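Local coordinates for SWD1-like protein (Myceliophthora thermophila, PDB 6E29) that probably serves as a WD-repeat beta-propeller scaffold subunit of the COMPASS histone H3K4 methyltransferase complex, at residues C78-L82 and L93-Q97. Residues are numbered along the deposited sequence; the frame is centred on the assembly and turned at random.
Sequences CGRYL and LWDLQ
L82 and W94 face each other as a hydrogen-bonded antiparallel pair in the hairpin of strands 81-86 and 90-95, the two middle strands of a four-stranded blade in this WD-repeat beta-propeller. Their backbones exchange two bonds, L82 N to W94 O and W94 N to L82 O (2.9 Å). Two residues further along, beyond the non-hydrogen-bonded Y81/D95 pair, L96 N donates a hydrogen bond to R80 O (2.8 Å), so that pairing extends past the end of the strand at D95.

The polar contacts illustrate how a WD-type Trp-Asp pair can serve a blade: W94 NE1 hydrogen-bonds S84 OG, while D95 receives R80. With CG anti to the backbone N (chi1 -179°) and an extended chain, R80 NE forms a salt bridge with D95 OD1 (3.1 Å), which lies close to the guanidinium plane; NH2 adds only a weak bond to OD2. The Q97 amide, though poorly ordered, stacks over one guanidinium face with the planes 24° apart. With an alanine here in place of R80, the D95 carboxylate would probably lose this countercharge.

Apolar contacts divide between the two faces of the sheet. Y81 CB rests on L93 CD1, whereas L82 CB meets L96 CD1 at 4.2 Å on the W94 side.

D95 OD1 also closes an Asx turn: Q97 N (2.9 Å) and R80 NE reach this oxygen from opposite faces of the carboxylate.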
ATOM      1  N   CYS B  78      -7.138   1.781 -16.389  1.00 46.26           N
ATOM      2  CA  CYS B  78      -8.341   1.805 -17.198  1.00 49.77           C
ATOM      3  C   CYS B  78      -9.565   1.315 -16.438  1.00 48.34           C
ATOM      4  O   CYS B  78     -10.681   1.371 -16.973  1.00 49.79           O
ATOM      5  CB  CYS B  78      -8.122   0.943 -18.470  1.00 41.52           C
ATOM      6  SG  CYS B  78      -7.565  -0.757 -18.129  1.00 57.67           S
ATOM      7  N   GLY B  79      -9.391   0.826 -15.213  1.00 54.46           N
ATOM      8  CA  GLY B  79     -10.478   0.220 -14.472  1.00 44.38           C
ATOM      9  C   GLY B  79     -10.891  -1.173 -14.924  1.00 44.33           C
ATOM     10  O   GLY B  79     -11.788  -1.771 -14.294  1.00 45.88           O
ATOM     11  N   ARG B  80     -10.254  -1.733 -15.957  1.00 50.32           N
ATOM     12  CA  ARG B  80     -10.705  -3.027 -16.444  1.00 48.90           C
ATOM     13  C   ARG B  80     -10.142  -4.195 -15.637  1.00 46.37           C
ATOM     14  O   ARG B  80     -10.801  -5.249 -15.551  1.00 43.20           O
ATOM     15  CB  ARG B  80     -10.364  -3.184 -17.909  1.00 51.45           C
ATOM     16  CG  ARG B  80     -10.836  -4.468 -18.418  1.00 46.25           C
ATOM     17  CD  ARG B  80     -10.493  -4.624 -19.875  1.00 62.65           C
ATOM     18  NE  ARG B  80     -10.886  -5.929 -20.352  1.00 59.28           N
ATOM     19  CZ  ARG B  80     -10.774  -6.302 -21.625  1.00 67.46           C
ATOM     20  NH1 ARG B  80     -10.263  -5.449 -22.511  1.00 60.30           N
ATOM     21  NH2 ARG B  80     -11.166  -7.517 -22.003  1.00 67.39           N
ATOM     22  N   TYR B  81      -8.981  -4.017 -14.993  1.00 39.25           N
ATOM     23  CA  TYR B  81      -8.254  -5.087 -14.329  1.00 47.22           C
ATOM     24  C   TYR B  81      -8.024  -4.750 -12.859  1.00 35.62           C
ATOM     25  O   TYR B  81      -7.909  -3.588 -12.490  1.00 39.87           O
ATOM     26  CB  TYR B  81      -6.879  -5.343 -15.011  1.00 38.85           C
ATOM     27  CG  TYR B  81      -7.050  -5.700 -16.496  1.00 43.22           C
ATOM     28  CD1 TYR B  81      -7.381  -6.983 -16.866  1.00 44.14           C
ATOM     29  CD2 TYR B  81      -6.864  -4.740 -17.494  1.00 45.44           C
ATOM     30  CE1 TYR B  81      -7.544  -7.325 -18.224  1.00 52.44           C
ATOM     31  CE2 TYR B  81      -7.027  -5.067 -18.868  1.00 45.97           C
ATOM     32  CZ  TYR B  81      -7.356  -6.360 -19.209  1.00 47.46           C
ATOM     33  OH  TYR B  81      -7.523  -6.706 -20.527  1.00 51.29           O
ATOM     34  N   LEU B  82      -8.032  -5.781 -12.019  1.00 44.55           N
ATOM     35  CA  LEU B  82      -7.860  -5.606 -10.578  1.00 33.28           C
ATOM     36  C   LEU B  82      -6.929  -6.687 -10.083  1.00 33.30           C
ATOM     37  O   LEU B  82      -7.173  -7.876 -10.305  1.00 38.66           O
ATOM     38  CB  LEU B  82      -9.205  -5.678  -9.833  1.00 34.89           C
ATOM     39  CG  LEU B  82      -9.185  -5.597  -8.291  1.00 31.38           C
ATOM     40  CD1 LEU B  82      -8.661  -4.271  -7.869  1.00 32.97           C
ATOM     41  CD2 LEU B  82     -10.608  -5.827  -7.775  1.00 35.55           C
ATOM     42  N   LEU B  93      -4.754 -11.513 -11.151  1.00 39.52           N
ATOM     43  CA  LEU B  93      -5.192 -10.411 -11.989  1.00 39.66           C
ATOM     44  C   LEU B  93      -6.540 -10.794 -12.569  1.00 41.13           C
ATOM     45  O   LEU B  93      -6.633 -11.740 -13.371  1.00 44.23           O
ATOM     46  CB  LEU B  93      -4.239 -10.093 -13.135  1.00 44.37           C
ATOM     47  CG  LEU B  93      -4.734  -8.813 -13.826  1.00 39.71           C
ATOM     48  CD1 LEU B  93      -4.657  -7.676 -12.883  1.00 37.04           C
ATOM     49  CD2 LEU B  93      -3.873  -8.518 -15.012  1.00 43.02           C
ATOM     50  N   TRP B  94      -7.579 -10.081 -12.126  1.00 40.11           N
ATOM     51  CA  TRP B  94      -8.950 -10.266 -12.579  1.00 41.69           C
ATOM     52  C   TRP B  94      -9.212  -9.388 -13.795  1.00 46.24           C
ATOM     53  O   TRP B  94      -8.783  -8.228 -13.843  1.00 49.73           O
ATOM     54  CB  TRP B  94      -9.944  -9.894 -11.459  1.00 40.33           C
ATOM     55  CG  TRP B  94      -9.754 -10.685 -10.230  1.00 39.75           C
ATOM     56  CD1 TRP B  94      -9.018 -10.339  -9.133  1.00 37.96           C
ATOM     57  CD2 TRP B  94     -10.276 -11.992  -9.967  1.00 41.57           C
ATOM     58  NE1 TRP B  94      -9.061 -11.344  -8.190  1.00 42.04           N
ATOM     59  CE2 TRP B  94      -9.833 -12.371  -8.678  1.00 44.31           C
ATOM     60  CE3 TRP B  94     -11.115 -12.868 -10.683  1.00 50.03           C
ATOM     61  CZ2 TRP B  94     -10.187 -13.594  -8.092  1.00 43.62           C
ATOM     62  CZ3 TRP B  94     -11.456 -14.088 -10.104  1.00 45.64           C
ATOM     63  CH2 TRP B  94     -10.990 -14.442  -8.825  1.00 44.53           C
ATOM     64  N   ASP B  95      -9.935  -9.933 -14.756  1.00 46.87           N
ATOM     65  CA  ASP B  95     -10.517  -9.162 -15.846  1.00 47.66           C
ATOM     66  C   ASP B  95     -11.980  -8.875 -15.465  1.00 54.77           C
ATOM     67  O   ASP B  95     -12.816  -9.788 -15.407  1.00 48.09           O
ATOM     68  CB  ASP B  95     -10.383  -9.946 -17.153  1.00 61.99           C
ATOM     69  CG  ASP B  95     -10.900  -9.194 -18.377  1.00 60.14           C
ATOM     70  OD1 ASP B  95     -11.474  -8.090 -18.238  1.00 55.11           O
ATOM     71  OD2 ASP B  95     -10.723  -9.742 -19.491  1.00 64.14           O
ATOM     72  N   LEU B  96     -12.266  -7.617 -15.130  1.00 46.33           N
ATOM     73  CA  LEU B  96     -13.619  -7.245 -14.729  1.00 44.44           C
ATOM     74  C   LEU B  96     -14.541  -7.069 -15.914  1.00 60.09           C
ATOM     75  O   LEU B  96     -15.754  -6.934 -15.713  1.00 64.95           O
ATOM     76  CB  LEU B  96     -13.603  -5.961 -13.919  1.00 41.90           C
ATOM     77  CG  LEU B  96     -12.712  -6.056 -12.686  1.00 45.70           C
ATOM     78  CD1 LEU B  96     -12.801  -4.774 -11.873  1.00 49.78           C
ATOM     79  CD2 LEU B  96     -13.062  -7.277 -11.850  1.00 47.77           C
ATOM     80  N   GLN B  97     -14.010  -7.074 -17.140  1.00 64.51           N
ATOM     81  CA  GLN B  97     -14.909  -7.074 -18.288  1.00 84.00           C
ATOM     82  C   GLN B  97     -15.783  -8.329 -18.317  1.00 76.10           C
ATOM     83  O   GLN B  97     -16.951  -8.256 -18.720  1.00 73.46           O
ATOM     84  CB  GLN B  97     -14.115  -6.933 -19.580  1.00 67.98           C
ATOM     85  CG  GLN B  97     -14.932  -7.104 -20.821  1.00 74.92           C
ATOM     86  CD  GLN B  97     -14.119  -6.838 -22.055  1.00 94.80           C
ATOM     87  OE1 GLN B  97     -13.785  -7.756 -22.809  1.00104.94           O
ATOM     88  NE2 GLN B  97     -13.760  -5.574 -22.257  1.00 87.31           N
TER